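Local coordinates for response regulator receiver protein (Paraburkholderia phymatum, PDB 5TE9) that probably acts as a phosphorylation-controlled switch in two-component signalling, its CheY-like receiver domain taking a phosphoryl group onto an aspartate, at residues A54-E57 / F58-E62; P81-S84 / G85-L89. All coordinates share one frame; numbering follows the deposited sequence.

Contact 1. Residues A54-E57 / F58-E62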
ATOM      1  N   ALA A  54       0.813  18.103 -23.205  1.00 61.72           N
ATOM      2  CA  ALA A  54       1.023  16.661 -23.198  1.00 63.70           C
ATOM      3  C   ALA A  54      -0.022  15.947 -22.350  1.00 63.17           C
ATOM      4  O   ALA A  54      -0.402  14.814 -22.670  1.00 62.61           O
ATOM      5  CB  ALA A  54       2.435  16.331 -22.704  1.00 58.43           C
ATOM      6  N   ALA A  55      -0.502  16.588 -21.280  1.00 64.18           N
ATOM      7  CA  ALA A  55      -1.497  15.950 -20.416  1.00 60.92           C
ATOM      8  C   ALA A  55      -2.806  15.732 -21.161  1.00 59.01           C
ATOM      9  O   ALA A  55      -3.405  14.654 -21.090  1.00 57.52           O
ATOM     10  CB  ALA A  55      -1.726  16.788 -19.159  1.00 57.05           C
ATOM     11  N   MET A  56      -3.257  16.743 -21.896  1.00 62.77           N
ATOM     12  CA  MET A  56      -4.456  16.569 -22.705  1.00 69.99           C
ATOM     13  C   MET A  56      -4.221  15.605 -23.864  1.00 72.66           C
ATOM     14  O   MET A  56      -5.148  14.903 -24.278  1.00 75.23           O
ATOM     15  CB  MET A  56      -4.935  17.926 -23.219  1.00 70.59           C
ATOM     16  CG  MET A  56      -5.231  18.903 -22.103  1.00 67.73           C
ATOM     17  SD  MET A  56      -6.306  18.165 -20.853  1.00 60.79           S
ATOM     18  CE  MET A  56      -7.782  17.859 -21.831  1.00 59.75           C
ATOM     19  N   GLU A  57      -3.003  15.560 -24.402  1.00 70.39           N
ATOM     20  CA  GLU A  57      -2.690  14.565 -25.423  1.00 71.89           C
ATOM     21  C   GLU A  57      -2.854  13.154 -24.870  1.00 70.66           C
ATOM     22  O   GLU A  57      -3.331  12.252 -25.569  1.00 74.00           O
ATOM     23  CB  GLU A  57      -1.267  14.780 -25.930  1.00 72.60           C
ATOM     24  CG  GLU A  57      -1.165  15.234 -27.366  1.00 78.79           C
ATOM     25  CD  GLU A  57       0.228  15.720 -27.730  1.00 86.76           C
ATOM     26  OE1 GLU A  57       1.197  15.386 -27.011  1.00 84.75           O
ATOM     27  OE2 GLU A  57       0.349  16.446 -28.742  1.00 97.39           O
ATOM     28  N   PHE A  58      -2.458  12.954 -23.612  1.00 63.98           N
ATOM     29  CA  PHE A  58      -2.616  11.663 -22.953  1.00 58.80           C
ATOM     30  C   PHE A  58      -4.085  11.317 -22.744  1.00 59.04           C
ATOM     31  O   PHE A  58      -4.551  10.255 -23.167  1.00 54.68           O
ATOM     32  CB  PHE A  58      -1.892  11.693 -21.616  1.00 59.13           C
ATOM     33  CG  PHE A  58      -1.608  10.335 -21.052  1.00 55.34           C
ATOM     34  CD1 PHE A  58      -0.480   9.634 -21.448  1.00 54.21           C
ATOM     35  CD2 PHE A  58      -2.468   9.760 -20.138  1.00 54.60           C
ATOM     36  CE1 PHE A  58      -0.214   8.379 -20.925  1.00 59.17           C
ATOM     37  CE2 PHE A  58      -2.208   8.509 -19.610  1.00 53.40           C
ATOM     38  CZ  PHE A  58      -1.082   7.815 -20.006  1.00 54.31           C
ATOM     39  N   LEU A  59      -4.831  12.209 -22.090  1.00 52.33           N
ATOM     40  CA  LEU A  59      -6.237  11.943 -21.808  1.00 52.18           C
ATOM     41  C   LEU A  59      -7.018  11.668 -23.087  1.00 63.31           C
ATOM     42  O   LEU A  59      -7.719  10.653 -23.199  1.00 63.55           O
ATOM     43  CB  LEU A  59      -6.832  13.122 -21.039  1.00 51.28           C
ATOM     44  CG  LEU A  59      -6.098  13.267 -19.702  1.00 54.29           C
ATOM     45  CD1 LEU A  59      -6.526  14.524 -18.986  1.00 54.97           C
ATOM     46  CD2 LEU A  59      -6.326  12.025 -18.830  1.00 44.79           C
ATOM     47  N   ARG A  60      -6.891  12.554 -24.076  1.00 64.95           N
ATOM     48  CA  ARG A  60      -7.604  12.361 -25.328  1.00 73.78           C
ATOM     49  C   ARG A  60      -7.019  11.223 -26.152  1.00 78.49           C
ATOM     50  O   ARG A  60      -7.642  10.804 -27.134  1.00 86.12           O
ATOM     51  CB  ARG A  60      -7.599  13.671 -26.125  1.00 77.68           C
ATOM     52  CG  ARG A  60      -8.047  14.872 -25.305  1.00 76.83           C
ATOM     53  CD  ARG A  60      -8.027  16.149 -26.119  1.00 86.82           C
ATOM     54  NE  ARG A  60      -8.405  17.325 -25.334  1.00 92.03           N
ATOM     55  CZ  ARG A  60      -9.653  17.631 -24.989  1.00 95.04           C
ATOM     56  NH1 ARG A  60     -10.654  16.840 -25.347  1.00 96.70           N
ATOM     57  NH2 ARG A  60      -9.901  18.726 -24.281  1.00 95.54           N
ATOM     58  N   ARG A  61      -5.847  10.717 -25.769  1.00 76.88           N
ATOM     59  CA  ARG A  61      -5.195   9.602 -26.452  1.00 78.62           C
ATOM     60  C   ARG A  61      -4.964   9.939 -27.921  1.00 80.75           C
ATOM     61  O   ARG A  61      -5.389   9.223 -28.828  1.00 85.13           O
ATOM     62  CB  ARG A  61      -5.994   8.306 -26.261  1.00 78.45           C
ATOM     63  CG  ARG A  61      -6.257   8.029 -24.763  1.00 70.03           C
ATOM     64  CD  ARG A  61      -6.968   6.721 -24.465  1.00 68.65           C
ATOM     65  NE  ARG A  61      -8.382   6.764 -24.805  1.00 73.34           N
ATOM     66  CZ  ARG A  61      -9.242   5.802 -24.499  1.00 72.63           C
ATOM     67  NH1 ARG A  61      -8.822   4.734 -23.839  1.00 71.10           N
ATOM     68  NH2 ARG A  61     -10.518   5.904 -24.847  1.00 73.38           N
ATOM     69  N   GLU A  62      -4.283  11.063 -28.139  1.00 82.40           N
ATOM     70  CA  GLU A  62      -4.010  11.613 -29.457  1.00 89.83           C
ATOM     71  C   GLU A  62      -2.508  11.752 -29.677  1.00 91.45           C
ATOM     72  O   GLU A  62      -1.734  11.904 -28.728  1.00 92.12           O
ATOM     73  CB  GLU A  62      -4.659  12.991 -29.625  1.00 92.45           C
ATOM     74  CG  GLU A  62      -6.151  13.055 -29.348  1.00 91.62           C
ATOM     75  CD  GLU A  62      -6.666  14.491 -29.338  1.00 87.87           C
ATOM     76  OE1 GLU A  62      -5.861  15.402 -29.036  1.00 81.29           O
ATOM     77  OE2 GLU A  62      -7.866  14.706 -29.625  1.00 88.43           O
TER
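Met56 and Arg60 meet one turn apart on helix 52-60 of the CheY-like receiver fold, where the helix ends in a Schellman motif. The thioether chain is bent at both chi2 and chi3 (-50° and -63°), which curls its methyl back toward the guanidinium group; Met56 CE lies 3.4 Å from Arg60 NH2 and approaches the flat group obliquely. Arg60 runs extended from CG to NE, with Arg60 CG 3.1 Å from Met56 O, and its NH2 goes on to a salt bridge with Glu91 of helix 85-94. On the neighbouring side, Met56 SD packs against Leu59 CD1 at 4.1 Å. Leu59 in turn faces Leu21 and Ile74 of the sheet, while the ring of Phe58 meets His65 edge-to-face. Regular helical bonds, such as Leu59 N to Ala55 O at 3.0 Å, carry the backbone up to the terminus. There Arg61 adopts a positive phi of 58°, turning the chain out of the helix and bringing Glu62 back over the last turn. Glu57 CG rests 3.6 Å from Glu62 O. The turn is closed by Glu62 N, which donates to Glu57 O at 3.0 Å from within the carbonyl plane.

Contact 2. Residues P81-S84 / G85-L89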
ATOM      1  N   PRO A  81       4.151  24.546 -17.890  1.00 66.19           N
ATOM      2  CA  PRO A  81       4.423  25.306 -19.107  1.00 70.90           C
ATOM      3  C   PRO A  81       3.467  24.912 -20.225  1.00 72.56           C
ATOM      4  O   PRO A  81       2.799  23.879 -20.170  1.00 67.66           O
ATOM      5  CB  PRO A  81       5.870  24.919 -19.453  1.00 76.61           C
ATOM      6  CG  PRO A  81       6.362  24.052 -18.301  1.00 67.70           C
ATOM      7  CD  PRO A  81       5.148  23.479 -17.681  1.00 63.71           C
ATOM      8  N   LYS A  82       3.398  25.780 -21.245  1.00 76.02           N
ATOM      9  CA  LYS A  82       2.654  25.541 -22.481  1.00 77.79           C
ATOM     10  C   LYS A  82       1.140  25.514 -22.287  1.00 76.41           C
ATOM     11  O   LYS A  82       0.400  26.054 -23.115  1.00 94.75           O
ATOM     12  CB  LYS A  82       3.113  24.246 -23.155  1.00 76.18           C
ATOM     13  N   LYS A  83       0.665  24.896 -21.211  1.00 71.80           N
ATOM     14  CA  LYS A  83      -0.760  24.850 -20.899  1.00 75.28           C
ATOM     15  C   LYS A  83      -0.882  24.656 -19.398  1.00 67.24           C
ATOM     16  O   LYS A  83      -0.252  23.755 -18.835  1.00 65.40           O
ATOM     17  CB  LYS A  83      -1.467  23.717 -21.655  1.00 76.53           C
ATOM     18  CG  LYS A  83      -2.918  23.978 -22.054  1.00 75.02           C
ATOM     19  CD  LYS A  83      -3.530  22.708 -22.650  1.00 72.25           C
ATOM     20  CE  LYS A  83      -4.274  22.958 -23.953  1.00 77.99           C
ATOM     21  NZ  LYS A  83      -4.401  21.721 -24.793  1.00 73.49           N
ATOM     22  N   SER A  84      -1.680  25.497 -18.754  1.00 68.08           N
ATOM     23  CA  SER A  84      -1.616  25.633 -17.311  1.00 68.35           C
ATOM     24  C   SER A  84      -2.269  24.448 -16.615  1.00 68.25           C
ATOM     25  O   SER A  84      -2.941  23.617 -17.231  1.00 66.67           O
ATOM     26  CB  SER A  84      -2.300  26.915 -16.866  1.00 69.63           C
ATOM     27  OG  SER A  84      -2.351  26.965 -15.456  1.00 81.91           O
ATOM     28  N   GLY A  85      -2.076  24.387 -15.297  1.00 66.48           N
ATOM     29  CA  GLY A  85      -2.811  23.417 -14.510  1.00 69.25           C
ATOM     30  C   GLY A  85      -4.301  23.690 -14.561  1.00 71.72           C
ATOM     31  O   GLY A  85      -5.110  22.763 -14.680  1.00 67.68           O
ATOM     32  N   ARG A  86      -4.679  24.969 -14.504  1.00 73.46           N
ATOM     33  CA  ARG A  86      -6.089  25.336 -14.555  1.00 69.77           C
ATOM     34  C   ARG A  86      -6.716  24.937 -15.881  1.00 66.21           C
ATOM     35  O   ARG A  86      -7.816  24.377 -15.905  1.00 66.78           O
ATOM     36  CB  ARG A  86      -6.252  26.833 -14.307  1.00 78.11           C
ATOM     37  CG  ARG A  86      -6.269  27.202 -12.832  1.00 82.94           C
ATOM     38  CD  ARG A  86      -5.933  28.675 -12.611  1.00 92.23           C
ATOM     39  NE  ARG A  86      -5.471  28.926 -11.244  1.00 96.97           N
ATOM     40  CZ  ARG A  86      -4.304  28.505 -10.745  1.00 99.54           C
ATOM     41  NH1 ARG A  86      -3.456  27.799 -11.491  1.00 97.50           N
ATOM     42  NH2 ARG A  86      -3.980  28.796  -9.490  1.00100.44           N
ATOM     43  N   GLU A  87      -6.033  25.195 -16.995  1.00 70.08           N
ATOM     44  CA  GLU A  87      -6.586  24.792 -18.287  1.00 77.04           C
ATOM     45  C   GLU A  87      -6.846  23.288 -18.329  1.00 72.56           C
ATOM     46  O   GLU A  87      -7.905  22.847 -18.791  1.00 74.22           O
ATOM     47  CB  GLU A  87      -5.654  25.212 -19.430  1.00 83.36           C
ATOM     48  CG  GLU A  87      -5.451  26.714 -19.570  1.00 89.93           C
ATOM     49  CD  GLU A  87      -4.881  27.105 -20.925  1.00 96.65           C
ATOM     50  OE1 GLU A  87      -5.666  27.222 -21.895  1.00100.82           O
ATOM     51  OE2 GLU A  87      -3.648  27.290 -21.021  1.00 96.56           O
ATOM     52  N   VAL A  88      -5.904  22.488 -17.830  1.00 67.40           N
ATOM     53  CA  VAL A  88      -6.074  21.035 -17.868  1.00 64.49           C
ATOM     54  C   VAL A  88      -7.315  20.622 -17.084  1.00 59.70           C
ATOM     55  O   VAL A  88      -8.154  19.858 -17.576  1.00 58.63           O
ATOM     56  CB  VAL A  88      -4.810  20.330 -17.342  1.00 57.03           C
ATOM     57  CG1 VAL A  88      -5.091  18.841 -17.112  1.00 49.33           C
ATOM     58  CG2 VAL A  88      -3.648  20.536 -18.307  1.00 54.63           C
ATOM     59  N   LEU A  89      -7.448  21.129 -15.854  1.00 58.21           N
ATOM     60  CA  LEU A  89      -8.613  20.814 -15.024  1.00 60.86           C
ATOM     61  C   LEU A  89      -9.917  21.259 -15.688  1.00 64.14           C
ATOM     62  O   LEU A  89     -10.904  20.511 -15.706  1.00 60.65           O
ATOM     63  CB  LEU A  89      -8.459  21.479 -13.660  1.00 63.28           C
ATOM     64  CG  LEU A  89      -9.167  20.839 -12.476  1.00 70.56           C
ATOM     65  CD1 LEU A  89      -9.212  19.340 -12.655  1.00 74.82           C
ATOM     66  CD2 LEU A  89      -8.407  21.175 -11.215  1.00 69.26           C
TER
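Ser84 and Glu87 form a capping box at the start of helix 85-94, the serine hydroxyl taking an amide of the first turn and the glutamate carboxylate reaching back to the serine amide. Ser84 OG accepts from Arg86 N at 3.2 Å, with the N-H bent from a straight line (148°). In return, Ser84 N donates to Glu87 OE2, a nearly straight but weak bond of 3.5 Å. The first main-chain bond of the helix, Val88 N to Ser84 O at 3.2 Å, joins the cap residue to the following turn, and Val88 CG2 sits beside Ser84 O at 3.3 Å.

Torsions set up this exchange: Ser84 holds OG trans to its own N (chi1 174°), on the side of the carbonyl carbon and next to the incoming amides, whereas the extended Glu87 chain reaches back across the cap. Lys83 crosses that chain at about a right angle, with Lys83 CG 3.5 Å from Glu87 OE2. Its amine lies farther off and makes a weak, long ion pair with Glu91. Farther out, Lys83 and Val88 lean on Met56 of helix 52-60, and Val88 also touches Leu76.

The serine oxygen thus supplies an acceptor to an amide of the first turn, and the glutamate's negative charge, placed near the positive end of the helix dipole, would be expected to favour the helix start.

How the contacts relate
The two contacts treat opposite ends of neighbouring helices: contact 1 closes the C-terminal end of helix 52-60, contact 2 opens helix 85-94. The Schellman turn of contact 1 is made by backbone atoms, whereas the capping box of contact 2 relies on serine and glutamate side chains. Contact 1 has four of its nine touching residues buried (Ala55, Met56, Phe58 and Leu59) and contact 2 two of six (Gly85 and Val88), so contact 1 belongs more to the core. They touch directly: Met56 SD packs 4.0 Å from Val88 CG1, and Ala55 CB lies 4.3 Å from Val88 CG2. Each contact also sends a basic side chain to the same acid, Glu91, contact 1 firmly and contact 2 weakly.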